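Local coordinates for protein putative glutathionylspermidine synthase (Methylobacillus flagellatus, PDB 3N6X) that is of unproven function but, with a circularly permuted ATP-grasp fold, probably acts as an ATP-dependent ligase, perhaps joining glutathione and spermidine, at residues K8-M13 / L149-E154; V75-S80 / A410-P415; E175-M180 / D468-K473; R425-R430 / C447-R452. All coordinates share one frame; numbering follows the deposited sequence.

Contact 1: residues K8-M13 / L149-E154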
loop_
_atom_site.group_PDB
_atom_site.type_symbol
_atom_site.label_atom_id
_atom_site.label_comp_id
_atom_site.label_asym_id
_atom_site.label_seq_id
_atom_site.Cartn_x
_atom_site.Cartn_y
_atom_site.Cartn_z
ATOM N N LYS A 8 -19.322 -14.871 14.848
ATOM C CA LYS A 8 -18.527 -15.116 13.639
ATOM C C LYS A 8 -17.990 -13.783 13.079
ATOM O O LYS A 8 -18.596 -12.736 13.341
ATOM C CB LYS A 8 -19.382 -15.837 12.579
ATOM N N PRO A 9 -16.862 -13.776 12.302
ATOM C CA PRO A 9 -16.368 -12.496 11.754
ATOM C C PRO A 9 -17.346 -11.869 10.752
ATOM O O PRO A 9 -17.987 -12.593 9.978
ATOM C CB PRO A 9 -15.032 -12.877 11.086
ATOM C CG PRO A 9 -14.702 -14.238 11.598
ATOM C CD PRO A 9 -16.003 -14.902 11.890
ATOM N N PHE A 10 -17.479 -10.512 10.786
ATOM C CA PHE A 10 -18.357 -9.735 9.897
ATOM C C PHE A 10 -18.136 -10.103 8.429
ATOM O O PHE A 10 -17.003 -10.062 7.956
ATOM C CB PHE A 10 -18.131 -8.217 10.107
ATOM C CG PHE A 10 -18.798 -7.316 9.089
ATOM C CD1 PHE A 10 -18.129 -6.932 7.929
ATOM C CD2 PHE A 10 -20.084 -6.832 9.300
ATOM C CE1 PHE A 10 -18.749 -6.107 6.984
ATOM C CE2 PHE A 10 -20.699 -5.997 8.358
ATOM C CZ PHE A 10 -20.026 -5.638 7.209
ATOM N N ASP A 11 -19.222 -10.463 7.708
ATOM C CA ASP A 11 -19.135 -10.789 6.281
ATOM C C ASP A 11 -19.628 -9.625 5.431
ATOM O O ASP A 11 -20.613 -8.971 5.791
ATOM C CB ASP A 11 -19.900 -12.081 5.939
ATOM C CG ASP A 11 -19.622 -12.587 4.527
ATOM O OD1 ASP A 11 -18.588 -13.260 4.329
ATOM O OD2 ASP A 11 -20.425 -12.286 3.620
ATOM N N GLU A 12 -18.932 -9.357 4.306
ATOM C CA GLU A 12 -19.275 -8.263 3.392
ATOM C C GLU A 12 -20.645 -8.482 2.725
ATOM O O GLU A 12 -21.350 -7.512 2.465
ATOM C CB GLU A 12 -18.180 -8.073 2.308
ATOM C CG GLU A 12 -16.758 -7.870 2.835
ATOM C CD GLU A 12 -16.432 -6.542 3.510
ATOM O OE1 GLU A 12 -17.189 -5.561 3.318
ATOM O OE2 GLU A 12 -15.371 -6.468 4.172
HETATM N N MSE A 13 -21.014 -9.758 2.444
HETATM C CA MSE A 13 -22.272 -10.099 1.759
HETATM C C MSE A 13 -23.396 -10.548 2.705
HETATM O O MSE A 13 -24.506 -10.029 2.607
HETATM C CB MSE A 13 -22.021 -11.165 0.671
HETATM C CG MSE A 13 -23.231 -11.463 -0.215
HETATM SE SE MSE A 13 -22.982 -12.994 -1.420
HETATM C CE MSE A 13 -21.753 -12.281 -2.680
ATOM N N LEU A 149 -5.681 -1.458 4.999
ATOM C CA LEU A 149 -6.886 -1.381 5.832
ATOM C C LEU A 149 -7.551 -2.713 6.009
ATOM O O LEU A 149 -7.604 -3.513 5.074
ATOM C CB LEU A 149 -7.910 -0.408 5.213
ATOM C CG LEU A 149 -7.464 1.017 5.041
ATOM C CD1 LEU A 149 -8.299 1.710 4.000
ATOM C CD2 LEU A 149 -7.541 1.767 6.348
ATOM N N VAL A 150 -8.158 -2.915 7.181
ATOM C CA VAL A 150 -8.948 -4.107 7.490
ATOM C C VAL A 150 -10.280 -3.672 8.077
ATOM O O VAL A 150 -10.373 -2.594 8.673
ATOM C CB VAL A 150 -8.212 -5.133 8.397
ATOM C CG1 VAL A 150 -6.982 -5.706 7.701
ATOM C CG2 VAL A 150 -7.854 -4.536 9.761
ATOM N N ARG A 151 -11.314 -4.478 7.870
ATOM C CA ARG A 151 -12.661 -4.178 8.354
ATOM C C ARG A 151 -13.051 -5.167 9.465
ATOM O O ARG A 151 -12.721 -6.346 9.371
ATOM C CB ARG A 151 -13.647 -4.267 7.192
ATOM C CG ARG A 151 -14.986 -3.647 7.475
ATOM C CD ARG A 151 -15.923 -3.828 6.303
ATOM N NE ARG A 151 -17.159 -3.068 6.478
ATOM C CZ ARG A 151 -17.978 -2.746 5.484
ATOM N NH1 ARG A 151 -17.698 -3.114 4.238
ATOM N NH2 ARG A 151 -19.077 -2.047 5.724
ATOM N N THR A 152 -13.711 -4.688 10.525
ATOM C CA THR A 152 -14.170 -5.574 11.602
ATOM C C THR A 152 -15.699 -5.518 11.771
ATOM O O THR A 152 -16.296 -6.452 12.315
ATOM C CB THR A 152 -13.404 -5.325 12.920
ATOM O OG1 THR A 152 -13.500 -3.947 13.279
ATOM C CG2 THR A 152 -11.941 -5.761 12.844
ATOM N N GLY A 153 -16.308 -4.434 11.287
ATOM C CA GLY A 153 -17.750 -4.224 11.367
ATOM C C GLY A 153 -18.319 -3.440 10.198
ATOM O O GLY A 153 -17.640 -3.243 9.184
ATOM N N GLU A 154 -19.593 -3.000 10.331
ATOM C CA GLU A 154 -20.301 -2.216 9.310
ATOM C C GLU A 154 -19.616 -0.858 9.127
ATOM O O GLU A 154 -19.387 -0.424 7.993
ATOM C CB GLU A 154 -21.786 -2.028 9.715
ATOM C CG GLU A 154 -22.633 -1.261 8.703
ATOM C CD GLU A 154 -23.150 -2.056 7.513
ATOM O OE1 GLU A 154 -22.968 -3.295 7.486
ATOM O OE2 GLU A 154 -23.760 -1.433 6.613
#

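Contact 2: residues V75-S80 / A410-P415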
loop_
_atom_site.group_PDB
_atom_site.type_symbol
_atom_site.label_atom_id
_atom_site.label_comp_id
_atom_site.label_asym_id
_atom_site.label_seq_id
_atom_site.Cartn_x
_atom_site.Cartn_y
_atom_site.Cartn_z
ATOM N N VAL A 75 -15.426 -12.871 -7.233
ATOM C CA VAL A 75 -16.419 -12.186 -6.395
ATOM C C VAL A 75 -15.828 -10.841 -5.957
ATOM O O VAL A 75 -14.811 -10.821 -5.254
ATOM C CB VAL A 75 -16.900 -13.032 -5.192
ATOM C CG1 VAL A 75 -18.096 -12.369 -4.506
ATOM C CG2 VAL A 75 -17.243 -14.458 -5.624
ATOM N N PRO A 76 -16.367 -9.701 -6.456
ATOM C CA PRO A 76 -15.760 -8.412 -6.113
ATOM C C PRO A 76 -15.980 -8.014 -4.662
ATOM O O PRO A 76 -16.941 -8.453 -4.017
ATOM C CB PRO A 76 -16.453 -7.434 -7.064
ATOM C CG PRO A 76 -17.785 -8.052 -7.324
ATOM C CD PRO A 76 -17.542 -9.532 -7.339
ATOM N N ARG A 77 -15.095 -7.161 -4.157
ATOM C CA ARG A 77 -15.234 -6.556 -2.850
ATOM C C ARG A 77 -15.981 -5.245 -3.108
ATOM O O ARG A 77 -15.427 -4.339 -3.723
ATOM C CB ARG A 77 -13.830 -6.307 -2.245
ATOM C CG ARG A 77 -13.826 -5.515 -0.967
ATOM C CD ARG A 77 -14.061 -6.405 0.228
ATOM N NE ARG A 77 -14.087 -5.645 1.472
ATOM C CZ ARG A 77 -13.001 -5.305 2.160
ATOM N NH1 ARG A 77 -11.791 -5.625 1.710
ATOM N NH2 ARG A 77 -13.113 -4.621 3.292
ATOM N N ILE A 78 -17.279 -5.201 -2.789
ATOM C CA ILE A 78 -18.103 -4.018 -3.099
ATOM C C ILE A 78 -18.211 -3.088 -1.911
ATOM O O ILE A 78 -18.520 -3.535 -0.818
ATOM C CB ILE A 78 -19.513 -4.399 -3.678
ATOM C CG1 ILE A 78 -19.407 -5.534 -4.732
ATOM C CG2 ILE A 78 -20.214 -3.165 -4.265
ATOM C CD1 ILE A 78 -20.751 -6.140 -5.172
ATOM N N LEU A 79 -17.960 -1.781 -2.132
ATOM C CA LEU A 79 -18.074 -0.746 -1.101
ATOM C C LEU A 79 -19.028 0.320 -1.578
ATOM O O LEU A 79 -18.982 0.698 -2.743
ATOM C CB LEU A 79 -16.690 -0.119 -0.787
ATOM C CG LEU A 79 -15.575 -1.096 -0.332
ATOM C CD1 LEU A 79 -14.209 -0.438 -0.415
ATOM C CD2 LEU A 79 -15.827 -1.619 1.082
ATOM N N SER A 80 -19.919 0.794 -0.697
ATOM C CA SER A 80 -20.889 1.829 -1.063
ATOM C C SER A 80 -20.231 3.186 -1.187
ATOM O O SER A 80 -19.130 3.395 -0.665
ATOM C CB SER A 80 -22.032 1.883 -0.045
ATOM O OG SER A 80 -21.615 2.405 1.208
ATOM N N ALA A 410 -10.989 -9.385 14.593
ATOM C CA ALA A 410 -12.110 -10.044 13.917
ATOM C C ALA A 410 -12.164 -9.597 12.431
ATOM O O ALA A 410 -13.088 -8.879 12.021
ATOM C CB ALA A 410 -13.419 -9.710 14.628
ATOM N N LEU A 411 -11.129 -10.000 11.643
ATOM C CA LEU A 411 -10.952 -9.648 10.225
ATOM C C LEU A 411 -12.189 -9.994 9.400
ATOM O O LEU A 411 -12.640 -11.136 9.428
ATOM C CB LEU A 411 -9.686 -10.353 9.648
ATOM C CG LEU A 411 -9.245 -9.936 8.228
ATOM C CD1 LEU A 411 -9.296 -8.459 8.060
ATOM C CD2 LEU A 411 -7.849 -10.436 7.910
ATOM N N SER A 412 -12.749 -8.997 8.677
ATOM C CA SER A 412 -13.957 -9.199 7.877
ATOM C C SER A 412 -13.759 -10.207 6.766
ATOM O O SER A 412 -12.656 -10.333 6.219
ATOM C CB SER A 412 -14.499 -7.879 7.325
ATOM O OG SER A 412 -13.871 -7.498 6.112
ATOM N N THR A 413 -14.822 -10.961 6.467
ATOM C CA THR A 413 -14.809 -11.972 5.423
ATOM C C THR A 413 -15.575 -11.501 4.197
ATOM O O THR A 413 -16.571 -10.786 4.315
ATOM C CB THR A 413 -15.351 -13.293 5.949
ATOM O OG1 THR A 413 -16.535 -13.047 6.716
ATOM C CG2 THR A 413 -14.335 -14.046 6.780
ATOM N N CYS A 414 -15.107 -11.896 3.026
ATOM C CA CYS A 414 -15.746 -11.565 1.766
ATOM C C CYS A 414 -16.078 -12.873 1.056
ATOM O O CYS A 414 -15.231 -13.778 1.018
ATOM C CB CYS A 414 -14.832 -10.680 0.919
ATOM S SG CYS A 414 -15.508 -10.236 -0.703
ATOM N N PRO A 415 -17.321 -13.025 0.517
ATOM C CA PRO A 415 -17.671 -14.278 -0.177
ATOM C C PRO A 415 -16.659 -14.625 -1.239
ATOM O O PRO A 415 -16.274 -13.775 -2.030
ATOM C CB PRO A 415 -19.039 -13.978 -0.769
ATOM C CG PRO A 415 -19.593 -12.949 0.115
ATOM C CD PRO A 415 -18.448 -12.078 0.497
#

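Contact 3: residues E175-M180 / D468-K473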
loop_
_atom_site.group_PDB
_atom_site.type_symbol
_atom_site.label_atom_id
_atom_site.label_comp_id
_atom_site.label_asym_id
_atom_site.label_seq_id
_atom_site.Cartn_x
_atom_site.Cartn_y
_atom_site.Cartn_z
ATOM N N GLU A 175 -5.498 -4.113 -13.573
ATOM C CA GLU A 175 -5.728 -5.347 -14.338
ATOM C C GLU A 175 -6.905 -6.152 -13.844
ATOM O O GLU A 175 -7.560 -6.812 -14.644
ATOM C CB GLU A 175 -4.452 -6.220 -14.395
ATOM C CG GLU A 175 -3.406 -5.688 -15.378
ATOM C CD GLU A 175 -3.918 -5.390 -16.786
ATOM O OE1 GLU A 175 -4.606 -6.261 -17.375
ATOM O OE2 GLU A 175 -3.658 -4.271 -17.282
ATOM N N ASN A 176 -7.189 -6.110 -12.536
ATOM C CA ASN A 176 -8.327 -6.850 -11.999
ATOM C C ASN A 176 -9.626 -6.261 -12.494
ATOM O O ASN A 176 -10.549 -7.010 -12.798
ATOM C CB ASN A 176 -8.298 -6.913 -10.471
ATOM C CG ASN A 176 -7.225 -7.812 -9.928
ATOM O OD1 ASN A 176 -6.595 -8.582 -10.660
ATOM N ND2 ASN A 176 -6.945 -7.687 -8.638
ATOM N N ARG A 177 -9.682 -4.926 -12.658
ATOM C CA ARG A 177 -10.880 -4.278 -13.199
ATOM C C ARG A 177 -11.088 -4.682 -14.671
ATOM O O ARG A 177 -12.201 -5.062 -15.056
ATOM C CB ARG A 177 -10.807 -2.742 -13.066
ATOM C CG ARG A 177 -11.980 -2.016 -13.767
ATOM C CD ARG A 177 -13.352 -2.419 -13.189
ATOM N NE ARG A 177 -13.354 -2.385 -11.720
ATOM C CZ ARG A 177 -13.489 -1.276 -11.002
ATOM N NH1 ARG A 177 -13.716 -0.114 -11.600
ATOM N NH2 ARG A 177 -13.419 -1.323 -9.685
ATOM N N LYS A 178 -10.005 -4.598 -15.478
ATOM C CA LYS A 178 -9.993 -4.942 -16.896
ATOM C C LYS A 178 -10.453 -6.409 -17.106
ATOM O O LYS A 178 -11.257 -6.671 -17.990
ATOM C CB LYS A 178 -8.583 -4.708 -17.468
ATOM C CG LYS A 178 -8.516 -4.690 -18.981
ATOM C CD LYS A 178 -7.071 -4.557 -19.485
ATOM C CE LYS A 178 -6.896 -5.147 -20.869
ATOM N NZ LYS A 178 -6.293 -4.169 -21.818
HETATM N N MSE A 179 -10.014 -7.324 -16.215
HETATM C CA MSE A 179 -10.366 -8.755 -16.215
HETATM C C MSE A 179 -11.870 -8.968 -15.960
HETATM O O MSE A 179 -12.509 -9.747 -16.677
HETATM C CB MSE A 179 -9.520 -9.500 -15.153
HETATM C CG MSE A 179 -9.906 -10.973 -14.960
HETATM SE SE MSE A 179 -9.736 -12.007 -16.616
HETATM C CE MSE A 179 -7.919 -12.379 -16.524
HETATM N N MSE A 180 -12.431 -8.273 -14.933
HETATM C CA MSE A 180 -13.846 -8.358 -14.562
HETATM C C MSE A 180 -14.742 -7.831 -15.675
HETATM O O MSE A 180 -15.806 -8.401 -15.927
HETATM C CB MSE A 180 -14.118 -7.579 -13.254
HETATM C CG MSE A 180 -13.561 -8.265 -12.015
HETATM SE SE MSE A 180 -14.485 -9.908 -11.492
HETATM C CE MSE A 180 -16.206 -9.211 -11.138
ATOM N N ASP A 468 -11.231 -7.862 -7.314
ATOM C CA ASP A 468 -11.485 -6.519 -7.820
ATOM C C ASP A 468 -12.237 -5.783 -6.713
ATOM O O ASP A 468 -13.028 -6.406 -6.006
ATOM C CB ASP A 468 -12.360 -6.593 -9.092
ATOM C CG ASP A 468 -12.613 -5.268 -9.799
ATOM O OD1 ASP A 468 -11.985 -4.250 -9.408
ATOM O OD2 ASP A 468 -13.427 -5.248 -10.744
ATOM N N THR A 469 -11.966 -4.490 -6.524
ATOM C CA THR A 469 -12.678 -3.686 -5.520
ATOM C C THR A 469 -13.571 -2.698 -6.232
ATOM O O THR A 469 -13.083 -1.853 -7.002
ATOM C CB THR A 469 -11.692 -2.976 -4.550
ATOM O OG1 THR A 469 -10.797 -3.933 -4.005
ATOM C CG2 THR A 469 -12.411 -2.233 -3.417
ATOM N N TRP A 470 -14.878 -2.796 -5.984
ATOM C CA TRP A 470 -15.862 -1.916 -6.601
ATOM C C TRP A 470 -16.269 -0.809 -5.653
ATOM O O TRP A 470 -16.724 -1.085 -4.545
ATOM C CB TRP A 470 -17.110 -2.709 -6.997
ATOM C CG TRP A 470 -16.927 -3.684 -8.127
ATOM C CD1 TRP A 470 -15.787 -3.932 -8.838
ATOM C CD2 TRP A 470 -17.943 -4.521 -8.691
ATOM N NE1 TRP A 470 -16.023 -4.896 -9.790
ATOM C CE2 TRP A 470 -17.341 -5.275 -9.723
ATOM C CE3 TRP A 470 -19.314 -4.710 -8.419
ATOM C CZ2 TRP A 470 -18.064 -6.188 -10.500
ATOM C CZ3 TRP A 470 -20.023 -5.631 -9.174
ATOM C CH2 TRP A 470 -19.404 -6.352 -10.206
ATOM N N ILE A 471 -16.120 0.445 -6.084
ATOM C CA ILE A 471 -16.616 1.582 -5.327
ATOM C C ILE A 471 -17.819 2.104 -6.084
ATOM O O ILE A 471 -17.706 2.447 -7.268
ATOM C CB ILE A 471 -15.520 2.675 -5.054
ATOM C CG1 ILE A 471 -14.592 2.256 -3.871
ATOM C CG2 ILE A 471 -16.164 4.025 -4.724
ATOM C CD1 ILE A 471 -13.587 1.158 -4.122
ATOM N N LEU A 472 -18.995 2.052 -5.452
ATOM C CA LEU A 472 -20.239 2.493 -6.087
ATOM C C LEU A 472 -20.334 3.999 -6.155
ATOM O O LEU A 472 -19.907 4.683 -5.223
ATOM C CB LEU A 472 -21.468 1.884 -5.392
ATOM C CG LEU A 472 -21.515 0.344 -5.342
ATOM C CD1 LEU A 472 -22.903 -0.135 -4.982
ATOM C CD2 LEU A 472 -21.039 -0.295 -6.693
ATOM N N LYS A 473 -20.824 4.526 -7.299
ATOM C CA LYS A 473 -20.926 5.976 -7.548
ATOM C C LYS A 473 -21.973 6.678 -6.674
ATOM O O LYS A 473 -23.016 6.108 -6.376
ATOM C CB LYS A 473 -21.175 6.260 -9.034
ATOM C CG LYS A 473 -19.936 6.079 -9.894
ATOM C CD LYS A 473 -20.208 6.423 -11.350
ATOM C CE LYS A 473 -20.333 5.194 -12.212
ATOM N NZ LYS A 473 -20.621 5.542 -13.624
HETATM O O HOH W 1 -14.315 1.165 -8.406
#

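Contact 4: residues R425-R430 / C447-R452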
loop_
_atom_site.group_PDB
_atom_site.type_symbol
_atom_site.label_atom_id
_atom_site.label_comp_id
_atom_site.label_asym_id
_atom_site.label_seq_id
_atom_site.Cartn_x
_atom_site.Cartn_y
_atom_site.Cartn_z
ATOM N N ARG A 425 -14.167 -15.685 3.327
ATOM C CA ARG A 425 -12.703 -15.681 3.428
ATOM C C ARG A 425 -12.191 -14.294 3.814
ATOM O O ARG A 425 -12.807 -13.287 3.462
ATOM C CB ARG A 425 -12.041 -16.180 2.135
ATOM C CG ARG A 425 -12.233 -17.680 1.875
ATOM C CD ARG A 425 -11.575 -18.537 2.941
ATOM N NE ARG A 425 -11.661 -19.970 2.643
ATOM C CZ ARG A 425 -12.649 -20.761 3.056
ATOM N NH1 ARG A 425 -13.675 -20.257 3.729
ATOM N NH2 ARG A 425 -12.632 -22.056 2.769
ATOM N N HIS A 426 -11.087 -14.245 4.573
ATOM C CA HIS A 426 -10.524 -12.990 5.075
ATOM C C HIS A 426 -9.890 -12.137 3.974
ATOM O O HIS A 426 -9.167 -12.650 3.120
ATOM C CB HIS A 426 -9.536 -13.256 6.224
ATOM C CG HIS A 426 -10.175 -13.889 7.426
ATOM N ND1 HIS A 426 -11.117 -13.210 8.190
ATOM C CD2 HIS A 426 -9.982 -15.116 7.963
ATOM C CE1 HIS A 426 -11.474 -14.050 9.149
ATOM N NE2 HIS A 426 -10.815 -15.207 9.058
ATOM N N VAL A 427 -10.182 -10.830 3.996
ATOM C CA VAL A 427 -9.652 -9.870 3.012
ATOM C C VAL A 427 -9.022 -8.657 3.685
ATOM O O VAL A 427 -9.418 -8.276 4.798
ATOM C CB VAL A 427 -10.744 -9.394 1.998
ATOM C CG1 VAL A 427 -11.114 -10.493 1.010
ATOM C CG2 VAL A 427 -11.983 -8.859 2.719
ATOM N N ASP A 428 -8.144 -7.971 2.954
ATOM C CA ASP A 428 -7.653 -6.664 3.351
ATOM C C ASP A 428 -7.705 -5.712 2.142
ATOM O O ASP A 428 -7.922 -6.169 1.010
ATOM C CB ASP A 428 -6.276 -6.732 4.040
ATOM C CG ASP A 428 -5.070 -6.814 3.133
ATOM O OD1 ASP A 428 -5.252 -7.030 1.922
ATOM O OD2 ASP A 428 -3.939 -6.688 3.644
ATOM N N LEU A 429 -7.572 -4.402 2.386
ATOM C CA LEU A 429 -7.752 -3.391 1.360
ATOM C C LEU A 429 -6.587 -2.399 1.312
ATOM O O LEU A 429 -6.217 -1.831 2.344
ATOM C CB LEU A 429 -9.070 -2.645 1.672
ATOM C CG LEU A 429 -9.748 -1.938 0.517
ATOM C CD1 LEU A 429 -10.411 -2.944 -0.434
ATOM C CD2 LEU A 429 -10.770 -0.947 1.024
ATOM N N ARG A 430 -6.039 -2.152 0.115
ATOM C CA ARG A 430 -4.996 -1.144 -0.046
ATOM C C ARG A 430 -5.355 -0.043 -1.072
ATOM O O ARG A 430 -5.052 -0.181 -2.255
ATOM C CB ARG A 430 -3.616 -1.766 -0.353
ATOM C CG ARG A 430 -2.479 -0.718 -0.326
ATOM C CD ARG A 430 -1.183 -1.216 -0.936
ATOM N NE ARG A 430 -0.328 -1.865 0.060
ATOM C CZ ARG A 430 0.973 -2.083 -0.102
ATOM N NH1 ARG A 430 1.586 -1.693 -1.213
ATOM N NH2 ARG A 430 1.672 -2.690 0.846
ATOM N N CYS A 447 -7.416 -5.384 -3.420
ATOM C CA CYS A 447 -7.982 -6.240 -2.395
ATOM C C CYS A 447 -7.303 -7.591 -2.435
ATOM O O CYS A 447 -7.210 -8.200 -3.495
ATOM C CB CYS A 447 -9.490 -6.367 -2.551
ATOM S SG CYS A 447 -10.259 -7.496 -1.368
ATOM N N ARG A 448 -6.774 -8.032 -1.293
ATOM C CA ARG A 448 -6.092 -9.319 -1.170
ATOM C C ARG A 448 -6.932 -10.253 -0.339
ATOM O O ARG A 448 -7.583 -9.813 0.617
ATOM C CB ARG A 448 -4.710 -9.146 -0.555
ATOM C CG ARG A 448 -3.729 -8.421 -1.465
ATOM C CD ARG A 448 -2.390 -8.252 -0.794
ATOM N NE ARG A 448 -2.422 -7.217 0.244
ATOM C CZ ARG A 448 -1.705 -7.261 1.364
ATOM N NH1 ARG A 448 -0.898 -8.289 1.605
ATOM N NH2 ARG A 448 -1.776 -6.271 2.244
ATOM N N VAL A 449 -6.981 -11.532 -0.728
ATOM C CA VAL A 449 -7.823 -12.519 -0.039
ATOM C C VAL A 449 -7.011 -13.723 0.468
ATOM O O VAL A 449 -6.131 -14.222 -0.242
ATOM C CB VAL A 449 -9.054 -12.943 -0.914
ATOM C CG1 VAL A 449 -8.617 -13.538 -2.251
ATOM C CG2 VAL A 449 -9.979 -13.902 -0.163
ATOM N N ALA A 450 -7.293 -14.161 1.713
ATOM C CA ALA A 450 -6.676 -15.353 2.307
ATOM C C ALA A 450 -7.573 -16.549 1.966
ATOM O O ALA A 450 -8.607 -16.759 2.611
ATOM C CB ALA A 450 -6.557 -15.188 3.822
ATOM N N LEU A 451 -7.228 -17.260 0.879
ATOM C CA LEU A 451 -8.035 -18.351 0.310
ATOM C C LEU A 451 -8.212 -19.580 1.214
ATOM O O LEU A 451 -9.312 -20.137 1.257
ATOM C CB LEU A 451 -7.506 -18.754 -1.088
ATOM C CG LEU A 451 -7.524 -17.629 -2.159
ATOM C CD1 LEU A 451 -6.594 -17.947 -3.311
ATOM C CD2 LEU A 451 -8.933 -17.366 -2.664
ATOM N N ARG A 452 -7.138 -20.010 1.925
ATOM C CA ARG A 452 -7.189 -21.184 2.817
ATOM C C ARG A 452 -8.149 -20.950 3.992
ATOM O O ARG A 452 -8.195 -19.843 4.534
ATOM C CB ARG A 452 -5.786 -21.540 3.320
ATOM C CG ARG A 452 -5.694 -22.924 3.973
ATOM C CD ARG A 452 -4.467 -23.052 4.859
ATOM N NE ARG A 452 -4.627 -22.333 6.128
ATOM C CZ ARG A 452 -3.614 -21.850 6.842
ATOM N NH1 ARG A 452 -2.363 -21.997 6.419
ATOM N NH2 ARG A 452 -3.844 -21.211 7.982
#

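Contact 1: residues K8-M13 / L149-E154
Phe10 lays one face of its ring on the turn that follows strand 144-151, while two residues on Glu12 meets Arg151 of that strand. Gly153 CA sits over the ring, 4.3 Å from the centroid of Phe10 and 23° off its normal, a CH-pi contact; the Gly153-Glu154 peptide lies against the same face, Gly153 C over the ring centre and Glu154 N nearer the rim. The ring gets there because CG is anti to the backbone N (chi1 170°). At its rim, Phe10 CE1 lies over one face of the Arg151 guanidinium, 3.5 Å from NE, with the two planes 36° apart. Arg151 NH1 forms a salt bridge with Glu12 OE1 at 2.7 Å, the carboxylate turned well away from the guanidinium plane.

Behind this first shell, the turn holds its own arginine. The chain of Arg151 runs extended to NE, which donates to Gly153 O at 2.8 Å, and Arg151 NH2 donates to Glu154 O, also at 2.8 Å, so the rotation of the guanidinium is fixed by backbone carbonyls. Glu83 adds a second carboxylate to Arg151, and Glu12 OE2 turns to Arg77 and Ser412. Asp11 OD2 accepts from Met13 N at 2.8 Å, an Asx turn. An N-terminal loop is thereby fastened, through the buried pair Glu12 and Arg151, to strand 144-151 of the large mixed sheet and the turn after it.

Contact 2: residues V75-S80 / A410-P415
Val75 CA lies 6.7 Å from Pro415 CA and Arg77 CA 6.8 Å from Cys414 CA, and the two backbones exchange no hydrogen bonds. This is packing between two strands of one mixed sheet, 77-79 and 413-418, which are not paired with each other: the first runs parallel to strand 464-471, the second antiparallel to strand 423-435.

At one end Val75 presses its branched carbon on a carbonyl, CB lying 3.3 Å from Pro415 O. Its CG1 continues past that oxygen to the proline ring, 4.2 Å from Pro415 CB, the two side chains crossing at about a right angle. Lys467 NZ donates to both Val75 O and Pro415 O, joining the two chains through a third strand.

Further along, Cys414 points its thiol at the other strand, SG being anti to the backbone N (chi1 178°). The sulfur rests 4.0 Å from Pro76 O and beside the aliphatic part of Arg77. That arginine bends at chi2 (85°), which carries its guanidinium along the second segment toward Ser412. Its charge is met by Glu12, whose carboxylate also takes a hydrogen bond from Ser412 OG, so one acid ties the ends of both side chains together within the buried interior. Arg77 NH2 and Ser412 OG themselves stay 4.1 Å apart, while Arg77 CD lies 4.2 Å from Cys414 SG.

Contact 3: residues E175-M180 / D468-K473
Arg177 reaches off helix 170-183 and takes hold of Asp468 side-on, in a salt bridge made by two of its nitrogens. NE donates to Asp468 OD2 at 3.0 Å, a fairly straight bond (161°) to the syn lone pair, and Arg177 NH2 reaches Asp468 OD1 at 3.3 Å. The arginine bends at both chi2 and chi3, which turns the NE/NH2 edge of its guanidinium to the carboxylate. Other polar bonds hold the pair in place. Trp470 NE1 gives Asp468 OD2 a second donor at 2.8 Å, arriving from well above the carboxylate plane, so this oxygen is gripped from two directions. A water accepts from Arg177 NH2 and from Ile471 N, and Arg177 NH1 turns to Ala194 O and a glycerol probably from the crystallisation liquor.

Van der Waals packing adds Met180, a selenomethionine, whose CG rests on the acid, 3.3 Å from Asp468 OD2. Its CE makes the apolar contact, 3.6 Å from Trp470 CZ2. The rings of Phe188 and Tyr191 also meet Trp470. Helix segment 175-180 crosses strand 469-471 at 84°, axes 9.9 Å apart at closest approach. A helix is thus packed across the C-terminal strand of the large mixed sheet, joined to it by an arginine bridge to the buried Asp468.

Contact 4: residues R425-R430 / C447-R452
Segments 425-430 and 447-450, of strands 423-435 and 446-450, run antiparallel as neighbours in the large mixed sheet, their axes 4.7 Å apart at closest approach. Asp428 and Arg448 are a hydrogen-bonded pair, each backbone N donating to the other's O, with Asp428 N 3.0 Å from Arg448 O. Val427 with Val449 and Leu429 with Cys447 are non-hydrogen-bonded pairs, and Ala450 N adds a nearly straight bond to His426 O.

The valines, Leu429 and Cys447 form an apolar face. Val427 CG1 packs 3.7 Å from Val449 CB, and Val427 CB lies against the sulfur of Cys447. Strand 77-79 lies on this side, where Arg77 touches Val427, Leu429 and Cys447.

On the other face Asp428 and Arg448 make a salt bridge, OD2 to NH2 at 2.6 Å. The carboxylate oxygen lies over one face of the guanidinium, with the two planes 60° apart, so this is no flat, two-pronged pairing. A bend at chi3 (-74°) turns the arginine back over its partner. Nearby Asp148 holds Arg430 in a salt bridge and gives Arg448 a long, weak ion pair.

Beyond the end of strand 446-450, Leu451 O accepts from Arg425 NE at 2.7 Å, the oxygen lying in the guanidinium plane.

From the N terminus, the loop at 8-13 is the first piece held: contact 1 joins it to strand 144-151 and the turn after it. Segment 75-80 lies inside the stretch of chain that contact 1 closes but pairs with 410-415, so contacts 1 and 2 cross, meeting where Ser412 bonds to Glu12 and to the backbone of Arg151. Contact 3 opens at helix 170-183 and closes at the C-terminal strand; it crosses contact 2, and there strands 77-79 and 464-471 run side by side. Contact 4 closes a short excursion nested within contact 3's loop. All four contacts reach the same mixed sheet, tying the N-terminal loop, a helix and the chain's last strand to its middle strands.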